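Local coordinates for uncharacterized protein (PDB 4XLZ) that probably removes an acetyl group from N,N'-diacetylchitobiose, as a metal-binding deacetylase of carbohydrate esterase family 14, at residues V62-M67 against K97-R102; R89-E94 against R213-Q218; E119-L124 against I159-F164; I128-P133 against I177-H182. All blocks are in the same frame, centred on the assembly; numbering follows the deposited sequence.

Contact 1 of 4, residues V62-M67 against K97-R102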
loop_
_atom_site.group_PDB
_atom_site.type_symbol
_atom_site.label_atom_id
_atom_site.label_comp_id
_atom_site.label_asym_id
_atom_site.label_seq_id
_atom_site.Cartn_x
_atom_site.Cartn_y
_atom_site.Cartn_z
ATOM N N VAL A 62 -35.057 3.896 -7.448
ATOM C CA VAL A 62 -33.959 2.912 -7.122
ATOM C C VAL A 62 -32.839 3.250 -8.021
ATOM O O VAL A 62 -32.880 3.364 -9.239
ATOM C CB VAL A 62 -34.404 1.441 -7.398
ATOM C CG1 VAL A 62 -33.193 0.555 -7.077
ATOM C CG2 VAL A 62 -35.627 1.047 -6.567
ATOM N N ILE A 63 -31.660 3.504 -7.327
ATOM C CA ILE A 63 -30.388 3.832 -8.017
ATOM C C ILE A 63 -29.328 2.756 -7.683
ATOM O O ILE A 63 -29.301 2.345 -6.544
ATOM C CB ILE A 63 -29.888 5.226 -7.461
ATOM C CG1 ILE A 63 -30.970 6.302 -7.858
ATOM C CG2 ILE A 63 -28.497 5.561 -8.035
ATOM C CD1 ILE A 63 -30.712 7.588 -7.014
ATOM N N TYR A 64 -28.567 2.386 -8.659
ATOM C CA TYR A 64 -27.468 1.355 -8.374
ATOM C C TYR A 64 -26.138 2.123 -8.243
ATOM O O TYR A 64 -25.877 3.128 -8.922
ATOM C CB TYR A 64 -27.251 0.466 -9.553
ATOM C CG TYR A 64 -28.343 -0.582 -9.764
ATOM C CD1 TYR A 64 -29.463 -0.708 -8.960
ATOM C CD2 TYR A 64 -28.121 -1.417 -10.838
ATOM C CE1 TYR A 64 -30.434 -1.780 -9.225
ATOM C CE2 TYR A 64 -29.050 -2.489 -11.126
ATOM C CZ TYR A 64 -30.131 -2.572 -10.316
ATOM O OH TYR A 64 -31.090 -3.568 -10.588
ATOM N N ILE A 65 -25.313 1.558 -7.329
ATOM C CA ILE A 65 -23.853 1.809 -7.422
ATOM C C ILE A 65 -23.201 0.454 -7.716
ATOM O O ILE A 65 -23.482 -0.477 -6.920
ATOM C CB ILE A 65 -23.266 2.352 -6.129
ATOM C CG1 ILE A 65 -23.877 3.729 -5.830
ATOM C CG2 ILE A 65 -21.735 2.538 -6.324
ATOM C CD1 ILE A 65 -23.494 4.285 -4.384
ATOM N N CYS A 66 -22.483 0.359 -8.799
ATOM C CA CYS A 66 -21.779 -0.898 -9.133
ATOM C C CYS A 66 -20.323 -0.642 -8.843
ATOM O O CYS A 66 -19.668 0.203 -9.421
ATOM C CB CYS A 66 -22.068 -1.259 -10.611
ATOM S SG CYS A 66 -21.479 -2.956 -10.931
HETATM N N MSE A 67 -19.770 -1.496 -7.966
HETATM C CA MSE A 67 -18.376 -1.192 -7.475
HETATM C C MSE A 67 -17.312 -1.525 -8.476
HETATM O O MSE A 67 -16.313 -0.847 -8.598
HETATM C CB MSE A 67 -18.057 -2.117 -6.267
HETATM C CG MSE A 67 -19.081 -2.054 -5.103
HETATM SE SE MSE A 67 -19.240 -0.229 -4.359
HETATM C CE MSE A 67 -17.518 -0.073 -3.601
ATOM N N LYS A 97 -33.459 -1.749 -16.783
ATOM C CA LYS A 97 -34.716 -1.258 -17.452
ATOM C C LYS A 97 -35.897 -2.200 -17.080
ATOM O O LYS A 97 -36.994 -1.709 -16.683
ATOM C CB LYS A 97 -34.496 -1.204 -18.953
ATOM C CG LYS A 97 -35.728 -0.573 -19.647
ATOM C CD LYS A 97 -35.251 -0.325 -21.127
ATOM C CE LYS A 97 -36.359 -0.622 -22.235
ATOM N NZ LYS A 97 -37.589 0.164 -22.028
ATOM N N LEU A 98 -35.651 -3.507 -17.081
ATOM C CA LEU A 98 -36.737 -4.451 -16.670
ATOM C C LEU A 98 -37.211 -4.299 -15.281
ATOM O O LEU A 98 -38.377 -4.547 -14.919
ATOM C CB LEU A 98 -36.314 -5.885 -16.881
ATOM C CG LEU A 98 -35.920 -6.324 -18.313
ATOM C CD1 LEU A 98 -35.126 -7.664 -18.465
ATOM C CD2 LEU A 98 -37.307 -6.493 -19.066
ATOM N N LEU A 99 -36.273 -3.868 -14.376
ATOM C CA LEU A 99 -36.620 -3.707 -12.992
ATOM C C LEU A 99 -37.040 -2.285 -12.551
ATOM O O LEU A 99 -37.326 -2.076 -11.383
ATOM C CB LEU A 99 -35.363 -4.171 -12.097
ATOM C CG LEU A 99 -34.970 -5.614 -12.400
ATOM C CD1 LEU A 99 -33.753 -5.982 -11.490
ATOM C CD2 LEU A 99 -36.143 -6.567 -12.036
ATOM N N GLY A 100 -37.074 -1.327 -13.513
ATOM C CA GLY A 100 -37.563 0.029 -13.174
ATOM C C GLY A 100 -36.468 0.930 -12.650
ATOM O O GLY A 100 -36.776 2.011 -12.158
ATOM N N VAL A 101 -35.222 0.467 -12.861
ATOM C CA VAL A 101 -34.092 1.337 -12.348
ATOM C C VAL A 101 -33.632 2.256 -13.495
ATOM O O VAL A 101 -33.348 1.759 -14.624
ATOM C CB VAL A 101 -32.952 0.332 -11.890
ATOM C CG1 VAL A 101 -31.552 1.141 -11.569
ATOM C CG2 VAL A 101 -33.415 -0.452 -10.755
ATOM N N ARG A 102 -33.411 3.535 -13.161
ATOM C CA ARG A 102 -33.064 4.437 -14.242
ATOM C C ARG A 102 -31.708 5.102 -14.073
ATOM O O ARG A 102 -31.360 5.971 -14.862
ATOM C CB ARG A 102 -34.065 5.649 -14.262
ATOM C CG ARG A 102 -35.519 5.207 -14.656
ATOM C CD ARG A 102 -36.558 6.295 -14.290
ATOM N NE ARG A 102 -37.825 5.599 -13.987
ATOM C CZ ARG A 102 -38.657 5.075 -14.904
ATOM N NH1 ARG A 102 -38.418 5.196 -16.207
ATOM N NH2 ARG A 102 -39.752 4.432 -14.522
HETATM O O HOH W 1 -36.860 3.224 -9.634
HETATM O O HOH W 2 -33.978 5.015 -10.960
#

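Contact 2 of 4, residues R89-E94 against R213-Q218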
loop_
_atom_site.group_PDB
_atom_site.type_symbol
_atom_site.label_atom_id
_atom_site.label_comp_id
_atom_site.label_asym_id
_atom_site.label_seq_id
_atom_site.Cartn_x
_atom_site.Cartn_y
_atom_site.Cartn_z
ATOM N N ARG A 89 -21.786 -3.576 -19.223
ATOM C CA ARG A 89 -22.499 -2.346 -18.944
ATOM C C ARG A 89 -23.845 -2.330 -19.706
ATOM O O ARG A 89 -24.851 -1.959 -19.094
ATOM C CB ARG A 89 -21.582 -1.190 -19.414
ATOM C CG ARG A 89 -22.354 0.072 -19.118
ATOM C CD ARG A 89 -21.568 1.161 -19.792
ATOM N NE ARG A 89 -20.282 1.181 -19.061
ATOM C CZ ARG A 89 -19.832 2.211 -18.332
ATOM N NH1 ARG A 89 -20.531 3.408 -18.295
ATOM N NH2 ARG A 89 -18.682 2.010 -17.691
ATOM N N ARG A 90 -23.762 -2.787 -20.945
ATOM C CA ARG A 90 -25.054 -2.813 -21.706
ATOM C C ARG A 90 -26.051 -3.863 -21.131
ATOM O O ARG A 90 -27.243 -3.586 -21.036
ATOM C CB ARG A 90 -24.743 -3.175 -23.137
ATOM C CG ARG A 90 -23.877 -2.090 -23.766
ATOM C CD ARG A 90 -23.058 -2.491 -24.968
ATOM N NE ARG A 90 -22.352 -1.313 -25.569
ATOM C CZ ARG A 90 -21.686 -1.358 -26.727
ATOM N NH1 ARG A 90 -21.615 -2.519 -27.422
ATOM N NH2 ARG A 90 -21.072 -0.258 -27.173
ATOM N N GLU A 91 -25.500 -5.018 -20.711
ATOM C CA GLU A 91 -26.379 -6.016 -20.004
ATOM C C GLU A 91 -27.067 -5.460 -18.811
ATOM O O GLU A 91 -28.220 -5.649 -18.545
ATOM C CB GLU A 91 -25.564 -7.227 -19.609
ATOM C CG GLU A 91 -25.169 -7.996 -20.865
ATOM C CD GLU A 91 -24.258 -9.180 -20.696
ATOM O OE1 GLU A 91 -24.038 -9.998 -21.682
ATOM O OE2 GLU A 91 -23.625 -9.338 -19.588
ATOM N N GLU A 92 -26.277 -4.707 -17.987
ATOM C CA GLU A 92 -26.914 -4.128 -16.822
ATOM C C GLU A 92 -27.965 -3.047 -17.130
ATOM O O GLU A 92 -28.970 -2.931 -16.448
ATOM C CB GLU A 92 -25.801 -3.513 -15.846
ATOM C CG GLU A 92 -26.378 -3.116 -14.509
ATOM C CD GLU A 92 -26.698 -4.308 -13.599
ATOM O OE1 GLU A 92 -25.972 -4.656 -12.650
ATOM O OE2 GLU A 92 -27.808 -4.900 -13.725
ATOM N N GLU A 93 -27.663 -2.265 -18.172
ATOM C CA GLU A 93 -28.692 -1.249 -18.523
ATOM C C GLU A 93 -29.997 -1.981 -18.944
ATOM O O GLU A 93 -31.065 -1.475 -18.624
ATOM C CB GLU A 93 -28.160 -0.414 -19.699
ATOM C CG GLU A 93 -27.025 0.608 -19.083
ATOM C CD GLU A 93 -26.218 1.284 -20.195
ATOM O OE1 GLU A 93 -26.268 0.880 -21.400
ATOM O OE2 GLU A 93 -25.531 2.270 -19.845
ATOM N N GLU A 94 -29.869 -3.075 -19.667
ATOM C CA GLU A 94 -31.127 -3.816 -20.095
ATOM C C GLU A 94 -31.788 -4.462 -18.847
ATOM O O GLU A 94 -32.987 -4.424 -18.663
ATOM C CB GLU A 94 -30.738 -4.824 -21.111
ATOM C CG GLU A 94 -31.921 -5.864 -21.467
ATOM C CD GLU A 94 -31.489 -6.920 -22.603
ATOM O OE1 GLU A 94 -30.755 -6.471 -23.527
ATOM O OE2 GLU A 94 -31.865 -8.151 -22.613
ATOM N N ARG A 213 -31.094 -13.189 -16.557
ATOM C CA ARG A 213 -30.581 -13.727 -17.793
ATOM C C ARG A 213 -30.216 -12.663 -18.829
ATOM O O ARG A 213 -29.463 -12.971 -19.773
ATOM C CB ARG A 213 -31.669 -14.750 -18.389
ATOM C CG ARG A 213 -31.654 -16.049 -17.678
ATOM C CD ARG A 213 -31.867 -17.264 -18.695
ATOM N NE ARG A 213 -30.652 -17.538 -19.406
ATOM C CZ ARG A 213 -30.402 -18.592 -20.195
ATOM N NH1 ARG A 213 -31.393 -19.549 -20.457
ATOM N NH2 ARG A 213 -29.287 -18.675 -20.828
ATOM N N ALA A 214 -30.707 -11.409 -18.596
ATOM C CA ALA A 214 -30.287 -10.298 -19.427
ATOM C C ALA A 214 -28.725 -10.086 -19.408
ATOM O O ALA A 214 -28.134 -9.556 -20.377
ATOM C CB ALA A 214 -30.934 -9.024 -18.997
ATOM N N HIS A 215 -28.101 -10.608 -18.281
ATOM C CA HIS A 215 -26.637 -10.659 -18.219
ATOM C C HIS A 215 -26.142 -11.880 -18.952
ATOM O O HIS A 215 -25.656 -12.892 -18.352
ATOM C CB HIS A 215 -26.245 -10.699 -16.709
ATOM C CG HIS A 215 -26.598 -9.418 -16.071
ATOM N ND1 HIS A 215 -25.685 -8.356 -15.929
ATOM C CD2 HIS A 215 -27.740 -9.014 -15.488
ATOM C CE1 HIS A 215 -26.301 -7.368 -15.319
ATOM N NE2 HIS A 215 -27.559 -7.705 -15.018
ATOM N N ARG A 216 -26.354 -11.842 -20.272
ATOM C CA ARG A 216 -26.113 -13.027 -21.107
ATOM C C ARG A 216 -24.710 -13.575 -21.015
ATOM O O ARG A 216 -24.451 -14.771 -21.077
ATOM C CB ARG A 216 -26.414 -12.724 -22.567
ATOM C CG ARG A 216 -27.866 -12.375 -22.785
ATOM C CD ARG A 216 -28.107 -11.990 -24.230
ATOM N NE ARG A 216 -29.277 -11.115 -24.333
ATOM C CZ ARG A 216 -30.359 -11.409 -25.077
ATOM N NH1 ARG A 216 -31.396 -10.566 -25.131
ATOM N NH2 ARG A 216 -30.395 -12.563 -25.766
ATOM N N SER A 217 -23.691 -12.660 -20.906
ATOM C CA SER A 217 -22.314 -13.109 -20.894
ATOM C C SER A 217 -21.992 -13.972 -19.666
ATOM O O SER A 217 -21.012 -14.766 -19.700
ATOM C CB SER A 217 -21.394 -11.815 -20.835
ATOM O OG SER A 217 -21.617 -11.135 -19.619
ATOM N N GLN A 218 -22.793 -13.789 -18.641
ATOM C CA GLN A 218 -22.556 -14.573 -17.429
ATOM C C GLN A 218 -23.358 -15.883 -17.421
ATOM O O GLN A 218 -23.045 -16.779 -16.669
ATOM C CB GLN A 218 -22.857 -13.775 -16.147
ATOM C CG GLN A 218 -21.993 -12.410 -16.151
ATOM C CD GLN A 218 -20.595 -12.640 -16.305
ATOM O OE1 GLN A 218 -20.034 -13.350 -15.447
ATOM N NE2 GLN A 218 -19.977 -12.304 -17.407
HETATM O O HOH W 3 -23.097 -8.835 -16.777
#

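Contact 3 of 4, residues E119-L124 against I159-F164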
loop_
_atom_site.group_PDB
_atom_site.type_symbol
_atom_site.label_atom_id
_atom_site.label_comp_id
_atom_site.label_asym_id
_atom_site.label_seq_id
_atom_site.Cartn_x
_atom_site.Cartn_y
_atom_site.Cartn_z
ATOM N N GLU A 119 -10.145 5.612 0.134
ATOM C CA GLU A 119 -10.495 6.159 -1.187
ATOM C C GLU A 119 -11.868 5.602 -1.652
ATOM O O GLU A 119 -12.703 6.366 -2.202
ATOM C CB GLU A 119 -9.364 5.795 -2.126
ATOM C CG GLU A 119 -9.761 6.211 -3.559
ATOM C CD GLU A 119 -8.713 5.919 -4.564
ATOM O OE1 GLU A 119 -7.825 5.066 -4.333
ATOM O OE2 GLU A 119 -8.733 6.538 -5.617
ATOM N N VAL A 120 -12.096 4.283 -1.498
ATOM C CA VAL A 120 -13.414 3.795 -2.028
ATOM C C VAL A 120 -14.542 4.241 -1.149
ATOM O O VAL A 120 -15.628 4.599 -1.613
ATOM C CB VAL A 120 -13.356 2.266 -2.006
ATOM C CG1 VAL A 120 -14.711 1.714 -2.616
ATOM C CG2 VAL A 120 -12.199 1.758 -2.962
ATOM N N ARG A 121 -14.321 4.397 0.197
ATOM C CA ARG A 121 -15.363 5.003 1.043
ATOM C C ARG A 121 -15.660 6.344 0.515
ATOM O O ARG A 121 -16.876 6.770 0.570
ATOM C CB ARG A 121 -14.872 5.126 2.518
ATOM C CG ARG A 121 -14.605 3.696 3.173
ATOM C CD ARG A 121 -14.379 3.977 4.693
ATOM N NE ARG A 121 -13.923 2.709 5.284
ATOM C CZ ARG A 121 -12.647 2.285 5.278
ATOM N NH1 ARG A 121 -11.621 3.113 5.117
ATOM N NH2 ARG A 121 -12.463 0.984 5.534
ATOM N N LYS A 122 -14.659 7.180 0.199
ATOM C CA LYS A 122 -14.972 8.544 -0.284
ATOM C C LYS A 122 -15.841 8.477 -1.526
ATOM O O LYS A 122 -16.732 9.346 -1.692
ATOM C CB LYS A 122 -13.667 9.290 -0.627
ATOM C CG LYS A 122 -12.938 9.670 0.655
ATOM C CD LYS A 122 -11.659 10.394 0.157
ATOM C CE LYS A 122 -10.950 10.916 1.356
ATOM N NZ LYS A 122 -9.575 11.416 0.719
ATOM N N ASP A 123 -15.654 7.524 -2.452
ATOM C CA ASP A 123 -16.539 7.477 -3.660
ATOM C C ASP A 123 -18.012 7.234 -3.197
ATOM O O ASP A 123 -18.988 7.867 -3.659
ATOM C CB ASP A 123 -16.170 6.248 -4.490
ATOM C CG ASP A 123 -14.940 6.415 -5.249
ATOM O OD1 ASP A 123 -14.505 7.598 -5.538
ATOM O OD2 ASP A 123 -14.338 5.325 -5.544
ATOM N N LEU A 124 -18.223 6.274 -2.261
ATOM C CA LEU A 124 -19.570 5.954 -1.767
ATOM C C LEU A 124 -20.150 7.145 -1.061
ATOM O O LEU A 124 -21.313 7.480 -1.216
ATOM C CB LEU A 124 -19.587 4.708 -0.867
ATOM C CG LEU A 124 -19.187 3.458 -1.653
ATOM C CD1 LEU A 124 -19.262 2.292 -0.613
ATOM C CD2 LEU A 124 -20.183 3.136 -2.802
ATOM N N ILE A 159 -21.454 -0.315 4.665
ATOM C CA ILE A 159 -21.909 -0.060 6.030
ATOM C C ILE A 159 -21.103 1.141 6.552
ATOM O O ILE A 159 -21.636 2.067 7.148
ATOM C CB ILE A 159 -21.687 -1.290 6.908
ATOM C CG1 ILE A 159 -22.660 -2.359 6.415
ATOM C CG2 ILE A 159 -21.985 -0.939 8.392
ATOM C CD1 ILE A 159 -22.313 -3.779 7.019
ATOM N N GLU A 160 -19.775 1.068 6.386
ATOM C CA GLU A 160 -18.869 2.157 6.882
ATOM C C GLU A 160 -19.249 3.447 6.253
ATOM O O GLU A 160 -19.257 4.534 6.936
ATOM C CB GLU A 160 -17.443 1.784 6.531
ATOM C CG GLU A 160 -17.018 0.558 7.333
ATOM C CD GLU A 160 -15.826 -0.211 6.636
ATOM O OE1 GLU A 160 -15.221 0.281 5.675
ATOM O OE2 GLU A 160 -15.577 -1.375 7.068
ATOM N N SER A 161 -19.457 3.445 4.944
ATOM C CA SER A 161 -19.692 4.718 4.214
ATOM C C SER A 161 -21.045 5.299 4.633
ATOM O O SER A 161 -21.158 6.544 4.663
ATOM C CB SER A 161 -19.694 4.474 2.733
ATOM O OG SER A 161 -18.367 4.004 2.346
ATOM N N VAL A 162 -22.056 4.472 4.868
ATOM C CA VAL A 162 -23.338 5.048 5.407
ATOM C C VAL A 162 -23.058 5.795 6.734
ATOM O O VAL A 162 -23.558 6.922 6.904
ATOM C CB VAL A 162 -24.354 3.883 5.554
ATOM C CG1 VAL A 162 -25.564 4.418 6.347
ATOM C CG2 VAL A 162 -24.800 3.449 4.114
ATOM N N ALA A 163 -22.263 5.152 7.616
ATOM C CA ALA A 163 -21.988 5.802 8.912
ATOM C C ALA A 163 -21.207 7.082 8.646
ATOM O O ALA A 163 -21.471 8.160 9.246
ATOM C CB ALA A 163 -21.136 4.897 9.747
ATOM N N PHE A 164 -20.168 7.038 7.784
ATOM C CA PHE A 164 -19.240 8.205 7.717
ATOM C C PHE A 164 -19.751 9.303 6.902
ATOM O O PHE A 164 -19.277 10.485 6.997
ATOM C CB PHE A 164 -17.875 7.716 7.119
ATOM C CG PHE A 164 -17.154 6.687 8.019
ATOM C CD1 PHE A 164 -17.503 6.413 9.330
ATOM C CD2 PHE A 164 -16.151 5.949 7.396
ATOM C CE1 PHE A 164 -16.798 5.391 10.070
ATOM C CE2 PHE A 164 -15.447 4.942 8.110
ATOM C CZ PHE A 164 -15.803 4.640 9.390
#

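Contact 4 of 4, residues I128-P133 against I177-H182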
loop_
_atom_site.group_PDB
_atom_site.type_symbol
_atom_site.label_atom_id
_atom_site.label_comp_id
_atom_site.label_asym_id
_atom_site.label_seq_id
_atom_site.Cartn_x
_atom_site.Cartn_y
_atom_site.Cartn_z
ATOM N N ILE A 128 -23.669 9.131 -1.759
ATOM C CA ILE A 128 -24.664 9.195 -0.753
ATOM C C ILE A 128 -25.007 10.662 -0.436
ATOM O O ILE A 128 -26.185 10.923 -0.219
ATOM C CB ILE A 128 -24.192 8.387 0.538
ATOM C CG1 ILE A 128 -24.159 6.880 0.120
ATOM C CG2 ILE A 128 -25.127 8.602 1.737
ATOM C CD1 ILE A 128 -23.471 6.024 1.238
ATOM N N ARG A 129 -23.966 11.473 -0.300
ATOM C CA ARG A 129 -24.270 12.863 0.058
ATOM C C ARG A 129 -24.911 13.530 -1.128
ATOM O O ARG A 129 -25.803 14.414 -0.846
ATOM C CB ARG A 129 -23.009 13.580 0.439
ATOM C CG ARG A 129 -22.467 13.117 1.797
ATOM C CD ARG A 129 -21.076 13.804 1.977
ATOM N NE ARG A 129 -20.611 13.455 3.387
ATOM C CZ ARG A 129 -19.334 13.652 3.831
ATOM N NH1 ARG A 129 -19.073 13.417 5.123
ATOM N NH2 ARG A 129 -18.377 14.030 2.961
ATOM N N LYS A 130 -24.591 13.221 -2.351
ATOM C CA LYS A 130 -25.292 13.882 -3.531
ATOM C C LYS A 130 -26.749 13.422 -3.585
ATOM O O LYS A 130 -27.677 14.257 -3.745
ATOM C CB LYS A 130 -24.579 13.486 -4.780
ATOM C CG LYS A 130 -25.283 14.028 -6.059
ATOM C CD LYS A 130 -25.180 15.498 -6.269
ATOM C CE LYS A 130 -26.116 15.846 -7.581
ATOM N NZ LYS A 130 -25.756 17.302 -7.837
ATOM N N GLU A 131 -26.990 12.111 -3.429
ATOM C CA GLU A 131 -28.329 11.601 -3.708
ATOM C C GLU A 131 -29.201 11.655 -2.501
ATOM O O GLU A 131 -30.482 11.613 -2.655
ATOM C CB GLU A 131 -28.207 10.137 -4.252
ATOM C CG GLU A 131 -27.645 10.029 -5.629
ATOM C CD GLU A 131 -28.594 10.463 -6.784
ATOM O OE1 GLU A 131 -28.107 10.429 -7.882
ATOM O OE2 GLU A 131 -29.772 10.815 -6.433
ATOM N N LYS A 132 -28.703 11.688 -1.265
ATOM C CA LYS A 132 -29.476 11.713 -0.018
ATOM C C LYS A 132 -30.501 10.575 0.068
ATOM O O LYS A 132 -31.747 10.812 0.215
ATOM C CB LYS A 132 -30.192 13.103 0.082
ATOM C CG LYS A 132 -29.143 14.164 0.284
ATOM C CD LYS A 132 -29.812 15.575 0.482
ATOM C CE LYS A 132 -28.911 16.670 1.211
ATOM N NZ LYS A 132 -28.318 16.362 2.693
ATOM N N PRO A 133 -30.106 9.329 -0.157
ATOM C CA PRO A 133 -31.080 8.248 -0.163
ATOM C C PRO A 133 -31.625 7.976 1.218
ATOM O O PRO A 133 -30.958 8.056 2.311
ATOM C CB PRO A 133 -30.250 7.022 -0.648
ATOM C CG PRO A 133 -28.810 7.353 -0.060
ATOM C CD PRO A 133 -28.728 8.850 -0.462
ATOM N N ILE A 177 -17.460 21.848 -1.186
ATOM C CA ILE A 177 -18.034 22.093 -2.528
ATOM C C ILE A 177 -19.532 21.974 -2.510
ATOM O O ILE A 177 -20.125 22.033 -3.594
ATOM C CB ILE A 177 -17.496 21.217 -3.617
ATOM C CG1 ILE A 177 -17.765 19.683 -3.377
ATOM C CG2 ILE A 177 -15.929 21.335 -3.662
ATOM C CD1 ILE A 177 -17.796 18.860 -4.659
ATOM N N GLY A 178 -20.155 21.853 -1.347
ATOM C CA GLY A 178 -21.616 21.976 -1.202
ATOM C C GLY A 178 -22.369 20.662 -1.064
ATOM O O GLY A 178 -23.643 20.603 -1.043
ATOM N N LEU A 179 -21.618 19.572 -0.901
ATOM C CA LEU A 179 -22.236 18.242 -0.584
ATOM C C LEU A 179 -22.252 18.047 0.906
ATOM O O LEU A 179 -21.217 17.618 1.513
ATOM C CB LEU A 179 -21.473 17.035 -1.260
ATOM C CG LEU A 179 -21.407 17.082 -2.748
ATOM C CD1 LEU A 179 -20.424 15.885 -3.055
ATOM C CD2 LEU A 179 -22.889 16.692 -3.198
ATOM N N LYS A 180 -23.394 18.313 1.515
ATOM C CA LYS A 180 -23.499 18.322 2.954
ATOM C C LYS A 180 -23.545 16.883 3.550
ATOM O O LYS A 180 -23.892 15.909 2.844
ATOM C CB LYS A 180 -24.819 19.010 3.324
ATOM C CG LYS A 180 -24.711 20.576 3.061
ATOM C CD LYS A 180 -25.994 21.277 3.608
ATOM C CE LYS A 180 -26.145 21.192 5.226
ATOM N NZ LYS A 180 -25.038 21.935 6.054
ATOM N N PRO A 181 -23.336 16.708 4.833
ATOM C CA PRO A 181 -23.465 15.409 5.471
ATOM C C PRO A 181 -24.871 14.893 5.261
ATOM O O PRO A 181 -25.881 15.712 5.225
ATOM C CB PRO A 181 -23.210 15.653 6.962
ATOM C CG PRO A 181 -22.315 16.958 6.936
ATOM C CD PRO A 181 -22.828 17.747 5.786
ATOM N N HIS A 182 -25.058 13.583 5.159
ATOM C CA HIS A 182 -26.358 12.990 5.010
ATOM C C HIS A 182 -26.509 11.786 5.934
ATOM O O HIS A 182 -25.498 10.970 6.116
ATOM C CB HIS A 182 -26.577 12.544 3.584
ATOM C CG HIS A 182 -27.888 11.823 3.409
ATOM N ND1 HIS A 182 -29.149 12.422 3.546
ATOM C CD2 HIS A 182 -28.109 10.518 3.163
ATOM C CE1 HIS A 182 -30.068 11.494 3.369
ATOM N NE2 HIS A 182 -29.459 10.321 3.145
HETATM O O HOH W 4 -29.816 14.963 4.044
#

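Contact 1 of 4, residues V62-M67 against K97-R102
The V101 and Y64 side chains cross at about a right angle, and V101's two methyls are placed differently. CG1 stands over one face, 3.9 Å from the Y64 ring centroid and 14° off the normal, which satisfies the geometry of a CH-pi contact. CG2 lies 3.6 Å from Y64 CE1 and also packs on V62, V101 CG2 lying 3.8 Å from V62 CG1. The branch point explains the split: V101 CG1 is anti to the backbone N (chi1 169°), while CG2 sits beside that N. Farther out, the Y64 hydroxyl end crosses L99, OH lying 3.7 Å from L99 CD1. A serine in place of Y64 would probably leave V101 CG1 without the ring face beneath it and open a gap beside L99.

No direct hydrogen bond joins the segments; two waters do so instead. One accepts from V62 N and donates to G100 O, 2.8 Å away, and the second donates to V62 O and accepts from R102 N. G100, at positive phi, ends the helix in a Schellman motif and turns the chain toward V101. The contact lies within the beta-alpha-beta unit of strand 61-68, helix 81-99 and strand 103-109, while I52 of helix 43-57 packs against Y64, L99 and V101.

Contact 2 of 4, residues R89-E94 against R213-Q218
E91 carries the hydrogen bonding to S217, which it grips through both carboxylate oxygens. S217 OG donates to the syn lone pair of E91 OE2 at 2.7 Å, and S217 N donates to E91 OE1 at 2.8 Å, again on the syn side but 35° out of the carboxylate plane. The extended E91 chain carries this carboxylate past A214, its CG 3.4 Å from A214 O. A water donates to E91 OE2 and also bonds H215 ND1.

H215 is the centre of an inverse gamma turn, in the loop that leads from helix 205-213 to helix 221-240; the ring lies beside helix 81-99. Its NE2 makes a weak bond to E92 OE2 (3.1 Å, 124°), the ring and carboxylate planes standing 80° apart. E92 OE1 accepts from D42 N, and D42 directly precedes the cadmium ligand D43.

As for charge pairs, E94 OE2 forms a long salt bridge with R216 NH1, 3.5 Å at the exposed rim of the contact, near the guanidinium plane at its edge.

Contact 3 of 4, residues E119-L124 against I159-F164
Helices 119-124 and 159-164 cross at -62° with their axes 9.0 Å apart, and R121 and S161 hold the nearest CA pair at 5.4 Å. S161 sits at this crossing, where its OG lies 3.4 Å from R121 CA and 3.5 Å from L124 CB; the hydroxyl bonds back to L157 O in its own helix.

Beside the crossing, R121 grips E160 side-on. NE and NH2 both donate to the single atom OE1, each at 2.8 Å and each within 2° of the guanidinium plane, but they reach that oxygen from one face of a carboxylate turned 43° away. Helix 118-131, which packs on strands 61-68 and 103-109 of the parallel sheet, here crosses helix 149-164, which carries the cadmium ligand H151 in its first turn. E160 OE2 is held by Y116 OH and by R152 of a third subunit.

R121 CD rests at the edge of the F164 ring, 3.7 Å from CE2. A leucine in place of R121 would probably leave E160 OE1 without both of its donors and its charge partner across the helices.

Contact 4 of 4, residues I128-P133 against I177-H182
H182 fits against the C-terminal end of helix 118-131, where K132 leaves helical geometry with positive phi; the loop that supplies the histidine runs from helix 172-176, itself closed by a Schellman motif at G178, to strand 186-190.

The direct hydrogen bond runs from H182 NE2 to P133 O at 2.8 Å and 165°. It is in the imidazole plane, yet the donor stands 41° above the carbonyl plane. CG anti to the backbone N (chi1 176°) takes the H182 ring in under K132.

In the CH-pi contact, K132 CA sits over the ring centre, 3.4 Å from the H182 centroid and almost on its normal, while I128 CG2 touches the edge at CD2.

Apolar packing involves L179 CD2, 3.7 Å from K130 CA. Separately, the extended R129 alkyl chain runs against a backbone carbonyl, its CG 3.3 Å from K180 O. The R129 guanidinium continues to D174, its salt-bridge partner.

Last comes the solvent link: a water accepts from K132 NZ and lies 2.7 Å from H182 ND1.

Overall arrangement
Contacts 1 and 3 are buried, whereas contacts 2 and 4 are only partly so, each joining a helix to a loop. Contacts 1 and 2 share helix 81-99 and touch where Y64 CE2 lies 3.8 Å from E92 OE2; contacts 3 and 4 share helix 118-131, and both reach the third subunit. The two pairs meet through strand 61-68, since M67 packs on V120 and L124, I65 on L124, and I63 on E131. Chemistry differs with place: apolar and water-bridged between strand and helix end in contact 1, a buried salt bridge between two helices in contact 3, carboxylate bonds in contact 2, and in contact 4 a histidine held between a backbone CH over its face and a carbonyl at its edge.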